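Local coordinates for sulfur oxidation protein soxB (Thermus thermophilus, PDB 2WDD) that hydrolyses sulfur-sulfur bonds as the dimanganese thiosulfohydrolase of the Sox sulfur oxidation pathway, at residues A[32-37]-A[149-154]; A[130-135]-A[286-291]; A[164-167]-A[172-175]; A[157-162]-A[203-208]; A[83-88]-A[308-313]. All coordinates share one frame; numbering follows the deposited sequence. Where two conformers were deposited one is given.

Interaction 1 (A[32-37]-A[149-154]); sequences LYFSDL and VRWQNL. With MN (manganese (II) ion), chain G.
Behind the dimanganese centre of this metallophosphoesterase-like domain, Phe34 and Leu37 meet Trp151 of helix 146-155, joining the end of strand 29-34 and the metal-bearing turn to a helix on the flank of the sheet. The indole arrives from the direction opposite to both partners and leads with its six-membered ring. Trp151 CH2 lies 3.7 Å from Phe34 CZ, the two ring planes standing oblique at 62°, while Trp151 CZ3 is 3.4 Å from Leu37 CD2. Trp151 holds CG anti to its backbone N (chi1 164°), which carries the benzo end out from the helix; the pyrrole N-H bonds to Thr108. Replacing Trp151 by alanine is likely to open a gap beside the Phe34 ring and Leu37 CD2 and to leave Thr108 without its indole partner. Between Phe34 and Leu37 the chain turns to present Asp36, whose OD1 binds manganese at 2.1 Å. Asp36 OD2 accepts Ser35 OG at 2.8 Å, from above the carboxylate plane.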
# COMPACT_ATOMS: atom_id res chain seq x y z
N LEU A 32 3.28 -18.54 -2.25
CA LEU A 32 3.14 -17.88 -0.95
C LEU A 32 3.45 -16.43 -1.26
O LEU A 32 4.59 -16.08 -1.56
CB LEU A 32 4.10 -18.47 0.08
CG LEU A 32 3.88 -19.98 0.27
CD1 LEU A 32 4.93 -20.60 1.20
CD2 LEU A 32 2.46 -20.27 0.77
N TYR A 33 2.40 -15.62 -1.30
CA TYR A 33 2.48 -14.25 -1.78
C TYR A 33 2.14 -13.20 -0.74
O TYR A 33 1.13 -13.29 -0.05
CB TYR A 33 1.51 -14.15 -2.96
CG TYR A 33 1.20 -12.76 -3.45
CD1 TYR A 33 2.22 -11.90 -3.85
CD2 TYR A 33 -0.13 -12.33 -3.59
CE1 TYR A 33 1.93 -10.62 -4.32
CE2 TYR A 33 -0.42 -11.05 -4.07
CZ TYR A 33 0.62 -10.21 -4.44
OH TYR A 33 0.33 -8.94 -4.89
N PHE A 34 2.97 -12.17 -0.66
CA PHE A 34 2.67 -11.01 0.18
C PHE A 34 3.15 -9.80 -0.61
O PHE A 34 3.96 -9.93 -1.52
CB PHE A 34 3.34 -11.09 1.55
CG PHE A 34 4.84 -11.04 1.50
CD1 PHE A 34 5.51 -9.84 1.70
CD2 PHE A 34 5.57 -12.18 1.24
CE1 PHE A 34 6.91 -9.79 1.65
CE2 PHE A 34 6.96 -12.14 1.16
CZ PHE A 34 7.63 -10.94 1.39
N SER A 35 2.62 -8.63 -0.29
CA SER A 35 3.01 -7.44 -1.03
C SER A 35 2.82 -6.23 -0.13
O SER A 35 2.11 -6.29 0.89
CB SER A 35 2.13 -7.28 -2.28
OG SER A 35 2.60 -6.25 -3.14
N ASP A 36 3.46 -5.14 -0.51
CA ASP A 36 3.26 -3.89 0.19
C ASP A 36 3.53 -3.92 1.70
O ASP A 36 2.85 -3.24 2.48
CB ASP A 36 1.87 -3.34 -0.12
CG ASP A 36 1.71 -3.01 -1.61
OD1 ASP A 36 2.09 -1.91 -2.03
OD2 ASP A 36 1.33 -3.92 -2.37
N LEU A 37 4.57 -4.66 2.08
CA LEU A 37 4.98 -4.72 3.49
C LEU A 37 5.36 -3.33 4.01
O LEU A 37 5.20 -3.05 5.20
CB LEU A 37 6.17 -5.67 3.63
CG LEU A 37 6.74 -5.92 5.02
CD1 LEU A 37 5.72 -6.52 5.97
CD2 LEU A 37 7.96 -6.81 4.93
N VAL A 149 16.14 -5.98 3.10
CA VAL A 149 16.67 -6.93 2.12
C VAL A 149 17.28 -8.12 2.87
O VAL A 149 17.08 -9.27 2.48
CB VAL A 149 17.73 -6.28 1.20
CG1 VAL A 149 18.32 -7.33 0.26
CG2 VAL A 149 17.11 -5.12 0.41
N ARG A 150 18.00 -7.83 3.94
CA ARG A 150 18.59 -8.92 4.72
C ARG A 150 17.50 -9.82 5.28
O ARG A 150 17.67 -11.03 5.34
CB ARG A 150 19.50 -8.39 5.83
CG ARG A 150 20.78 -7.76 5.28
CD ARG A 150 21.84 -7.49 6.35
NE ARG A 150 23.04 -6.90 5.76
CZ ARG A 150 23.98 -7.59 5.11
NH1 ARG A 150 23.89 -8.91 5.00
NH2 ARG A 150 25.03 -6.96 4.59
N TRP A 151 16.36 -9.23 5.63
CA TRP A 151 15.25 -10.04 6.09
C TRP A 151 14.68 -10.90 4.96
O TRP A 151 14.42 -12.09 5.14
CB TRP A 151 14.14 -9.18 6.72
CG TRP A 151 12.89 -9.97 6.82
CD1 TRP A 151 12.65 -11.02 7.67
CD2 TRP A 151 11.77 -9.90 5.94
NE1 TRP A 151 11.42 -11.56 7.40
CE2 TRP A 151 10.87 -10.91 6.33
CE3 TRP A 151 11.43 -9.08 4.86
CZ2 TRP A 151 9.64 -11.11 5.69
CZ3 TRP A 151 10.22 -9.28 4.22
CH2 TRP A 151 9.34 -10.30 4.64
N GLN A 152 14.52 -10.32 3.77
CA GLN A 152 14.02 -11.10 2.64
C GLN A 152 14.92 -12.32 2.44
O GLN A 152 14.44 -13.42 2.14
CB GLN A 152 14.01 -10.27 1.35
CG GLN A 152 12.88 -9.25 1.23
CD GLN A 152 13.05 -8.40 -0.01
OE1 GLN A 152 14.11 -7.81 -0.23
NE2 GLN A 152 12.04 -8.38 -0.87
N ASN A 153 16.22 -12.12 2.63
CA ASN A 153 17.18 -13.20 2.47
C ASN A 153 17.04 -14.29 3.54
O ASN A 153 17.25 -15.47 3.26
CB ASN A 153 18.60 -12.64 2.46
CG ASN A 153 18.94 -11.93 1.16
OD1 ASN A 153 18.19 -12.02 0.18
ND2 ASN A 153 20.06 -11.22 1.14
N LEU A 154 16.68 -13.89 4.76
CA LEU A 154 16.47 -14.86 5.82
C LEU A 154 15.24 -15.72 5.51
O LEU A 154 15.25 -16.94 5.68
CB LEU A 154 16.29 -14.17 7.17
CG LEU A 154 17.53 -13.54 7.79
CD1 LEU A 154 17.17 -12.72 9.02
CD2 LEU A 154 18.55 -14.63 8.14
MN MN G . 2.15 0.08 -1.35
O HOH W 1 1.34 0.94 -3.06

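Interaction 2 (A[130-135]-A[286-291]); sequences GGDTWT and HTHDLT. With MN (manganese (II) ion), chain H; MN (manganese (II) ion), chain G.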
# COMPACT_ATOMS: atom_id res chain seq x y z
N GLY A 130 5.35 -8.83 -3.77
CA GLY A 130 4.81 -7.88 -4.72
C GLY A 130 5.37 -6.47 -4.73
O GLY A 130 4.88 -5.64 -5.49
N GLY A 131 6.40 -6.19 -3.93
CA GLY A 131 7.01 -4.87 -3.95
C GLY A 131 6.47 -3.92 -2.89
O GLY A 131 5.56 -4.26 -2.14
N ASP A 132 7.03 -2.71 -2.84
CA ASP A 132 6.75 -1.75 -1.77
C ASP A 132 7.15 -2.43 -0.48
O ASP A 132 6.41 -2.44 0.50
CB ASP A 132 5.29 -1.31 -1.73
CG ASP A 132 5.00 -0.17 -2.68
OD1 ASP A 132 5.94 0.28 -3.37
OD2 ASP A 132 3.85 0.29 -2.73
N THR A 133 8.33 -3.05 -0.51
CA THR A 133 8.82 -3.81 0.61
C THR A 133 9.90 -3.07 1.40
O THR A 133 9.91 -3.09 2.62
CB THR A 133 9.41 -5.15 0.11
OG1 THR A 133 8.47 -5.79 -0.75
CG2 THR A 133 9.78 -6.07 1.28
N TRP A 134 10.85 -2.51 0.67
CA TRP A 134 12.07 -1.96 1.26
C TRP A 134 12.00 -0.67 2.03
O TRP A 134 12.95 -0.31 2.73
CB TRP A 134 13.13 -1.77 0.18
CG TRP A 134 13.58 -3.01 -0.52
CD1 TRP A 134 13.32 -4.32 -0.17
CD2 TRP A 134 14.47 -3.06 -1.64
NE1 TRP A 134 13.96 -5.17 -1.04
CE2 TRP A 134 14.68 -4.43 -1.95
CE3 TRP A 134 15.06 -2.09 -2.45
CZ2 TRP A 134 15.44 -4.83 -3.04
CZ3 TRP A 134 15.84 -2.49 -3.52
CH2 TRP A 134 16.03 -3.85 -3.80
N THR A 135 10.91 0.07 1.83
CA THR A 135 10.80 1.42 2.33
C THR A 135 9.72 1.66 3.36
O THR A 135 8.88 0.79 3.63
CB THR A 135 10.57 2.36 1.12
OG1 THR A 135 9.45 1.88 0.36
CG2 THR A 135 11.80 2.37 0.21
N HIS A 286 0.20 -3.02 -4.86
CA HIS A 286 -0.03 -1.59 -5.02
C HIS A 286 -1.28 -0.98 -4.39
O HIS A 286 -1.23 0.06 -3.73
CB HIS A 286 0.09 -1.12 -6.47
CG HIS A 286 0.03 0.37 -6.60
ND1 HIS A 286 0.98 1.20 -6.04
CD2 HIS A 286 -0.92 1.18 -7.13
CE1 HIS A 286 0.63 2.46 -6.23
NE2 HIS A 286 -0.51 2.48 -6.90
N THR A 287 -2.43 -1.59 -4.66
CA THR A 287 -3.67 -1.05 -4.13
C THR A 287 -4.01 -1.52 -2.71
O THR A 287 -4.96 -1.02 -2.09
CB THR A 287 -4.84 -1.23 -5.12
OG1 THR A 287 -4.77 -2.55 -5.70
CG2 THR A 287 -4.77 -0.19 -6.24
N HIS A 288 -3.17 -2.40 -2.15
CA HIS A 288 -3.31 -2.86 -0.77
C HIS A 288 -4.66 -3.54 -0.53
O HIS A 288 -5.22 -3.47 0.56
CB HIS A 288 -3.13 -1.69 0.21
CG HIS A 288 -1.76 -1.06 0.19
ND1 HIS A 288 -1.29 -0.28 1.23
CD2 HIS A 288 -0.77 -1.10 -0.73
CE1 HIS A 288 -0.07 0.13 0.95
NE2 HIS A 288 0.28 -0.36 -0.23
N ASP A 289 -5.16 -4.23 -1.56
CA ASP A 289 -6.45 -4.91 -1.48
C ASP A 289 -6.37 -6.29 -0.82
O ASP A 289 -5.29 -6.87 -0.67
CB ASP A 289 -7.02 -5.06 -2.89
CG ASP A 289 -7.48 -3.74 -3.48
OD1 ASP A 289 -8.29 -3.07 -2.81
OD2 ASP A 289 -7.06 -3.38 -4.59
N LEU A 290 -7.55 -6.82 -0.47
CA LEU A 290 -7.68 -8.18 0.07
C LEU A 290 -8.74 -8.90 -0.76
O LEU A 290 -9.82 -8.36 -1.01
CB LEU A 290 -8.12 -8.16 1.54
CG LEU A 290 -6.97 -8.02 2.55
CD1 LEU A 290 -7.49 -7.47 3.87
CD2 LEU A 290 -6.25 -9.36 2.74
N THR A 291 -8.41 -10.12 -1.21
CA THR A 291 -9.35 -10.92 -2.01
C THR A 291 -9.39 -12.36 -1.46
O THR A 291 -8.65 -13.23 -1.92
CB THR A 291 -8.94 -10.96 -3.50
OG1 THR A 291 -7.59 -11.41 -3.62
CG2 THR A 291 -9.07 -9.58 -4.12
MN MN H . 2.77 0.89 -4.61
MN MN G . 2.15 0.08 -1.35
O HOH W 1 1.34 0.94 -3.06
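Asp132, His286 and His288 converge on the two manganese ions of the dinuclear centre shared with metallophosphoesterases such as the 5'-nucleotidases, and the metals alone bond one loop to the other. Asp132 reaches between the ions from the loop after strand 124-129, and its OD2 bridges them at 2.2 Å each. The histidines come from the loop after strand 281-284 and divide the pair, each using a different ring nitrogen: His286 gives ND1 at 2.3 Å to the chain H ion, and His288 gives NE2 at 2.2 Å to the chain G ion. Asp132 OD2 lies near the plane of the His288 imidazole, at its edge, but stands oblique to that of His286. In His286 CG is anti to the backbone N (chi1 -173°), in His288 to the carbonyl carbon (chi1 -64°); these different first torsions help the two rings reach separate ions. Asp36 and His38 complete the chain G site, His163 and His263 the chain H site. Asp132 OD1 accepts the backbone N-H of Trp164, which, with the metal bonds at OD2, helps to fix the carboxylate's rotation. A second bridge is water 1, 2.1 Å from both ions, which donates to His286 O at 2.8 Å.

Interaction 3 (A[164-167]-A[172-175]); sequences WEWT and RVEE
The Trp166 indole carries Val173 on one face: Val173 CG1 sits over the six-membered ring, 4.0 Å from its centroid and 17° off the normal, a CH-pi contact displaced toward the rim nearest CH2. The two side chains cross at about a right angle, with the valine directed at the ring from helix 170-179. Although Trp166 starts out away from that helix, a CG anti to the carbonyl carbon (chi1 -63°) brings the broad ring back over it. At the indole's polar rim NE1 bonds to Ser162 OG. The second branch of Val173 goes elsewhere, Val173 CG2 packing 3.2 Å from Glu165 O, a tight approach of a methyl to a carbonyl. Within the 3-10 segment, Thr167 OG1 and Thr167 N both donate to Trp164 O. Glu165 turns its carboxylate from the helix to the Asp132 loop, where OE1 accepts Asp132 N and OE2 accepts Thr133 N, a second-shell brace for a manganese-binding turn. The contact thus folds the 3-10 segment that follows strand 159-160 back against the start of helix 170-179.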
# COMPACT_ATOMS: atom_id res chain seq x y z
N TRP A 164 7.92 1.72 -4.53
CA TRP A 164 8.58 2.66 -3.61
C TRP A 164 10.06 2.41 -3.41
O TRP A 164 10.77 3.28 -2.93
CB TRP A 164 7.86 2.72 -2.26
CG TRP A 164 6.65 3.62 -2.28
CD1 TRP A 164 5.38 3.29 -2.67
CD2 TRP A 164 6.59 4.97 -1.84
NE1 TRP A 164 4.55 4.37 -2.54
CE2 TRP A 164 5.27 5.42 -2.02
CE3 TRP A 164 7.55 5.87 -1.33
CZ2 TRP A 164 4.88 6.73 -1.74
CZ3 TRP A 164 7.15 7.16 -1.04
CH2 TRP A 164 5.83 7.58 -1.25
N GLU A 165 10.52 1.22 -3.80
CA GLU A 165 11.94 0.89 -3.71
C GLU A 165 12.77 1.99 -4.37
O GLU A 165 13.85 2.35 -3.88
CB GLU A 165 12.17 -0.40 -4.51
CG GLU A 165 11.88 -1.69 -3.74
CD GLU A 165 10.41 -1.92 -3.39
OE1 GLU A 165 9.52 -1.49 -4.16
OE2 GLU A 165 10.18 -2.61 -2.38
N TRP A 166 12.26 2.51 -5.48
CA TRP A 166 13.00 3.52 -6.22
C TRP A 166 13.20 4.85 -5.51
O TRP A 166 13.98 5.67 -5.98
CB TRP A 166 12.40 3.72 -7.60
CG TRP A 166 12.51 2.45 -8.40
CD1 TRP A 166 11.56 1.49 -8.53
CD2 TRP A 166 13.69 1.95 -9.04
NE1 TRP A 166 12.06 0.41 -9.23
CE2 TRP A 166 13.37 0.68 -9.56
CE3 TRP A 166 14.98 2.45 -9.24
CZ2 TRP A 166 14.28 -0.09 -10.30
CZ3 TRP A 166 15.90 1.68 -9.94
CH2 TRP A 166 15.54 0.43 -10.47
N THR A 167 12.50 5.07 -4.39
CA THR A 167 12.68 6.32 -3.65
C THR A 167 13.98 6.30 -2.86
O THR A 167 14.33 7.28 -2.20
CB THR A 167 11.46 6.69 -2.78
OG1 THR A 167 11.27 5.72 -1.76
CG2 THR A 167 10.20 6.80 -3.64
N ARG A 172 21.26 3.21 -4.95
CA ARG A 172 21.03 2.35 -3.79
C ARG A 172 20.25 1.10 -4.17
O ARG A 172 20.50 0.03 -3.62
CB ARG A 172 20.29 3.11 -2.69
CG ARG A 172 20.05 2.30 -1.42
CD ARG A 172 21.35 1.75 -0.81
NE ARG A 172 21.16 1.33 0.57
CZ ARG A 172 22.14 0.86 1.35
NH1 ARG A 172 23.37 0.74 0.87
NH2 ARG A 172 21.89 0.54 2.60
N VAL A 173 19.29 1.24 -5.08
CA VAL A 173 18.51 0.08 -5.50
C VAL A 173 19.44 -0.95 -6.12
O VAL A 173 19.37 -2.14 -5.81
CB VAL A 173 17.36 0.46 -6.44
CG1 VAL A 173 16.74 -0.80 -7.07
CG2 VAL A 173 16.29 1.28 -5.68
N GLU A 174 20.35 -0.50 -6.97
CA GLU A 174 21.30 -1.44 -7.59
C GLU A 174 22.20 -2.11 -6.56
O GLU A 174 22.47 -3.31 -6.64
CB GLU A 174 22.03 -0.78 -8.76
CG GLU A 174 21.05 -0.21 -9.77
CD GLU A 174 21.61 -0.04 -11.17
OE1 GLU A 174 21.10 0.82 -11.91
OE2 GLU A 174 22.54 -0.80 -11.54
N GLU A 175 22.62 -1.36 -5.55
CA GLU A 175 23.44 -1.91 -4.47
C GLU A 175 22.64 -2.99 -3.74
O GLU A 175 23.14 -4.08 -3.45
CB GLU A 175 23.80 -0.81 -3.47
CG GLU A 175 25.13 -0.13 -3.72
CD GLU A 175 25.52 0.82 -2.60
OE1 GLU A 175 24.62 1.47 -2.03
OE2 GLU A 175 26.72 0.91 -2.30

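Interaction 4 (A[157-162]-A[203-208]); sequences VDHMVS and RIHRVG
His159 and His205 meet rim to rim through their NE2 atoms, 2.7 Å apart, in a short hydrogen bond for which either ring could be the donor. The imidazoles approach from opposite directions, each lying at the other's edge, and their planes stand 73° apart, so this is no stack. The bond suggests that one ring lends a proton while the other offers a bare nitrogen. His159 is the buried partner, and both of its nitrogens are used: ND1 bonds to Glu183 O, which together with the NE2 bond fixes the ring's rotation. Leu128 and Val214 also pack on this side chain, from the two neighbouring sheets. A leucine in place of His159 would probably leave His205 NE2 and Glu183 O without their mates in a partly buried interface. The outer side is looser. Arg203 lays its aliphatic root by the imidazole, Arg203 CB being 3.5 Å from His159 CE1, while in the conformer given the chain bends and takes the guanidinium to a salt bridge with Glu183. Arg203 and His205, both partly exposed, lie at the margin of the contact on edge strand 202-207. Strand 159-160 belongs to one mixed sheet and strand 202-207 to the other, and the histidine pair joins them across the interface of the two-sheet sandwich characteristic of metallophosphoesterase domains.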
# COMPACT_ATOMS: atom_id res chain seq x y z
N VAL A 157 13.08 -15.12 -0.31
CA VAL A 157 12.12 -14.64 -1.30
C VAL A 157 12.62 -14.98 -2.69
O VAL A 157 13.75 -14.66 -3.05
CB VAL A 157 11.93 -13.11 -1.16
CG1 VAL A 157 11.06 -12.57 -2.30
CG2 VAL A 157 11.34 -12.77 0.21
N ASP A 158 11.79 -15.65 -3.49
CA ASP A 158 12.22 -16.06 -4.83
C ASP A 158 12.20 -14.93 -5.86
O ASP A 158 13.08 -14.85 -6.71
CB ASP A 158 11.37 -17.21 -5.33
CG ASP A 158 11.58 -18.46 -4.53
OD1 ASP A 158 12.72 -18.97 -4.49
OD2 ASP A 158 10.63 -18.91 -3.87
N HIS A 159 11.17 -14.10 -5.80
CA HIS A 159 11.05 -12.98 -6.73
C HIS A 159 10.42 -11.79 -6.06
O HIS A 159 9.67 -11.93 -5.09
CB HIS A 159 10.14 -13.34 -7.91
CG HIS A 159 10.66 -14.43 -8.78
ND1 HIS A 159 11.85 -14.31 -9.48
CD2 HIS A 159 10.14 -15.64 -9.11
CE1 HIS A 159 12.05 -15.41 -10.19
NE2 HIS A 159 11.02 -16.23 -9.99
N MET A 160 10.69 -10.60 -6.60
CA MET A 160 10.02 -9.39 -6.16
C MET A 160 9.92 -8.45 -7.35
O MET A 160 10.65 -8.60 -8.35
CB MET A 160 10.73 -8.70 -4.99
CG MET A 160 11.81 -7.71 -5.41
SD MET A 160 12.56 -6.86 -3.95
CE MET A 160 11.34 -5.54 -3.65
N VAL A 161 8.97 -7.52 -7.26
CA VAL A 161 8.82 -6.44 -8.21
C VAL A 161 8.93 -5.14 -7.40
O VAL A 161 9.28 -5.19 -6.21
CB VAL A 161 7.56 -6.54 -9.08
CG1 VAL A 161 7.63 -7.80 -9.95
CG2 VAL A 161 6.28 -6.54 -8.23
N SER A 162 8.65 -4.00 -8.02
CA SER A 162 8.91 -2.76 -7.30
C SER A 162 8.01 -1.56 -7.55
O SER A 162 7.28 -1.49 -8.53
CB SER A 162 10.34 -2.32 -7.65
OG SER A 162 10.38 -1.82 -8.98
N ARG A 203 10.64 -15.52 -15.20
CA ARG A 203 11.43 -16.71 -14.90
C ARG A 203 10.50 -17.91 -14.96
O ARG A 203 9.41 -17.87 -14.40
CB ARG A 203 12.08 -16.63 -13.52
CG ARG A 203 12.88 -17.88 -13.14
CD ARG A 203 14.05 -18.11 -14.09
NE ARG A 203 14.76 -16.86 -14.33
CZ ARG A 203 15.29 -16.49 -15.49
NH1 ARG A 203 15.26 -17.30 -16.54
NH2 ARG A 203 15.88 -15.31 -15.60
N ILE A 204 10.94 -18.98 -15.62
CA ILE A 204 10.14 -20.20 -15.69
C ILE A 204 10.63 -21.17 -14.63
O ILE A 204 11.84 -21.39 -14.48
CB ILE A 204 10.16 -20.83 -17.10
CG1 ILE A 204 9.46 -19.91 -18.10
CG2 ILE A 204 9.47 -22.21 -17.08
CD1 ILE A 204 9.70 -20.30 -19.55
N HIS A 205 9.69 -21.74 -13.88
CA HIS A 205 10.00 -22.67 -12.82
C HIS A 205 9.39 -24.03 -13.09
O HIS A 205 8.25 -24.13 -13.54
CB HIS A 205 9.42 -22.16 -11.50
CG HIS A 205 10.11 -20.94 -10.98
ND1 HIS A 205 11.18 -21.00 -10.11
CD2 HIS A 205 9.87 -19.62 -11.19
CE1 HIS A 205 11.58 -19.77 -9.83
NE2 HIS A 205 10.81 -18.92 -10.48
N ARG A 206 10.14 -25.09 -12.79
CA ARG A 206 9.64 -26.44 -12.96
C ARG A 206 8.69 -26.75 -11.81
O ARG A 206 9.04 -26.57 -10.64
CB ARG A 206 10.79 -27.44 -12.99
CG ARG A 206 11.49 -27.54 -14.33
CD ARG A 206 12.07 -28.94 -14.55
NE ARG A 206 13.31 -29.14 -13.82
CZ ARG A 206 13.93 -30.31 -13.70
NH1 ARG A 206 15.06 -30.40 -13.01
NH2 ARG A 206 13.43 -31.39 -14.28
N VAL A 207 7.50 -27.22 -12.15
CA VAL A 207 6.50 -27.60 -11.17
C VAL A 207 6.09 -29.01 -11.55
O VAL A 207 5.11 -29.21 -12.27
CB VAL A 207 5.28 -26.66 -11.20
CG1 VAL A 207 4.09 -27.31 -10.51
CG2 VAL A 207 5.62 -25.33 -10.54
N GLY A 208 6.90 -29.99 -11.16
CA GLY A 208 6.64 -31.37 -11.54
C GLY A 208 6.86 -31.49 -13.04
O GLY A 208 7.93 -31.17 -13.55

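Interaction 5 (A[83-88]-A[308-313]); sequences AYLLSY and AGKALM
Lys310 reaches past Leu85 to the C-terminal end of helix 81-86, joining it to the start of strand 311-320 in the sheet of the metallophosphoesterase-like domain. The two side chains slide by each other in opposite directions. Lys310 CG is wedged between the backbone N and the carbonyl carbon (chi1 75°), and the chain is extended except for a bend at chi3 (-68°), which swings the ammonium onto the helix. There Lys310 NZ donates to Leu85 O at 2.8 Å, in the carbonyl plane and on a lone pair. The buried charge is also met by a salt bridge to Glu48 and a bond to Phe46 O. Leu85 departs from a staggered first torsion (chi1 -92°), and its CG packs 4.0 Å from Lys310 CE. Leu85 CD2 reaches the strand backbone, 3.5 Å from Lys310 O, and touches Ala311 CB at 4.0 Å. Water 2 lies 2.9 Å from Tyr84 O, to which it may donate, and accepts a weak bond of 3.3 Å from Lys310 NZ.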
# COMPACT_ATOMS: atom_id res chain seq x y z
N ALA A 83 -12.42 -11.62 9.21
CA ALA A 83 -13.20 -10.39 9.25
C ALA A 83 -12.36 -9.25 9.83
O ALA A 83 -12.42 -8.11 9.36
CB ALA A 83 -14.48 -10.58 10.07
N TYR A 84 -11.57 -9.57 10.84
CA TYR A 84 -10.67 -8.60 11.48
C TYR A 84 -9.70 -8.00 10.45
O TYR A 84 -9.46 -6.79 10.44
CB TYR A 84 -9.90 -9.30 12.61
CG TYR A 84 -8.71 -8.56 13.18
CD1 TYR A 84 -8.78 -7.20 13.50
CD2 TYR A 84 -7.54 -9.24 13.48
CE1 TYR A 84 -7.69 -6.53 14.07
CE2 TYR A 84 -6.45 -8.58 14.02
CZ TYR A 84 -6.52 -7.24 14.33
OH TYR A 84 -5.43 -6.60 14.90
N LEU A 85 -9.14 -8.84 9.59
CA LEU A 85 -8.22 -8.35 8.57
C LEU A 85 -8.94 -7.57 7.46
O LEU A 85 -8.44 -6.58 6.93
CB LEU A 85 -7.51 -9.54 7.89
CG LEU A 85 -6.17 -9.97 8.49
CD1 LEU A 85 -6.30 -10.38 9.95
CD2 LEU A 85 -5.57 -11.11 7.66
N LEU A 86 -10.10 -8.09 7.09
CA LEU A 86 -10.82 -7.65 5.90
C LEU A 86 -11.58 -6.34 5.94
O LEU A 86 -11.76 -5.70 4.90
CB LEU A 86 -11.77 -8.79 5.50
CG LEU A 86 -12.39 -8.81 4.10
CD1 LEU A 86 -11.30 -8.86 3.03
CD2 LEU A 86 -13.29 -10.06 3.98
N SER A 87 -12.07 -5.96 7.11
CA SER A 87 -12.95 -4.81 7.20
C SER A 87 -12.70 -3.96 8.46
O SER A 87 -12.15 -4.45 9.45
CB SER A 87 -14.38 -5.37 7.27
OG SER A 87 -15.37 -4.39 7.51
N TYR A 88 -13.17 -2.71 8.43
CA TYR A 88 -13.06 -1.83 9.61
C TYR A 88 -14.14 -2.20 10.64
O TYR A 88 -14.08 -1.74 11.78
CB TYR A 88 -13.25 -0.35 9.22
CG TYR A 88 -14.65 0.03 8.77
CD1 TYR A 88 -15.61 0.50 9.66
CD2 TYR A 88 -15.00 -0.06 7.43
CE1 TYR A 88 -16.91 0.81 9.22
CE2 TYR A 88 -16.25 0.26 6.99
CZ TYR A 88 -17.20 0.69 7.88
OH TYR A 88 -18.44 1.02 7.38
N ALA A 308 1.39 -4.31 4.63
CA ALA A 308 1.94 -4.13 5.97
C ALA A 308 2.19 -5.41 6.76
O ALA A 308 2.26 -5.37 8.00
CB ALA A 308 1.02 -3.17 6.75
N GLY A 309 2.29 -6.52 6.04
CA GLY A 309 2.52 -7.85 6.62
C GLY A 309 1.28 -8.49 7.23
O GLY A 309 1.38 -9.49 7.96
N LYS A 310 0.11 -7.94 6.94
CA LYS A 310 -1.07 -8.49 7.60
C LYS A 310 -1.50 -9.87 7.18
O LYS A 310 -2.11 -10.59 7.97
CB LYS A 310 -2.23 -7.50 7.61
CG LYS A 310 -2.95 -7.30 6.30
CD LYS A 310 -3.90 -6.08 6.38
CE LYS A 310 -5.07 -6.31 7.33
NZ LYS A 310 -6.09 -5.18 7.28
N ALA A 311 -1.18 -10.26 5.95
CA ALA A 311 -1.62 -11.54 5.43
C ALA A 311 -0.61 -12.18 4.50
O ALA A 311 0.13 -11.49 3.79
CB ALA A 311 -2.94 -11.37 4.69
N LEU A 312 -0.63 -13.50 4.46
CA LEU A 312 0.16 -14.26 3.51
C LEU A 312 -0.90 -14.95 2.66
O LEU A 312 -1.78 -15.63 3.20
CB LEU A 312 1.01 -15.32 4.21
CG LEU A 312 1.82 -16.14 3.20
CD1 LEU A 312 2.94 -15.29 2.57
CD2 LEU A 312 2.41 -17.38 3.88
N MET A 313 -0.87 -14.70 1.36
CA MET A 313 -1.85 -15.31 0.48
C MET A 313 -1.28 -16.62 -0.03
O MET A 313 -0.22 -16.64 -0.67
CB MET A 313 -2.18 -14.41 -0.71
CG MET A 313 -3.43 -13.58 -0.48
SD MET A 313 -3.41 -12.61 1.03
CE MET A 313 -2.03 -11.47 0.67
O HOH W 2 -6.70 -5.76 10.42

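How the interactions relate
Interactions 1, 2, 3 and 5 are largely buried, whereas interaction 4 reaches the partly exposed margin of the sheets. Interactions 1, 4 and 5 all involve the sheet containing strands 159-160, 29-34 and 311-320, and strands 29-34 and 311-320 are neighbours joined by Tyr33 O and Met313 N. Interaction 2, nearest the centre of the chain, is metal coordination and shares a manganese ion and water 1 with interaction 1, whose own contact is apolar. Interaction 3 pairs a methyl with an indole face, interaction 4 rests on a histidine-histidine bond, and interaction 5 on a buried ammonium. Gln152 OE1 and Trp134 NE1 tie interaction 1 to interaction 2; interactions 3 and 5 lie on opposite sides of the chain's centre.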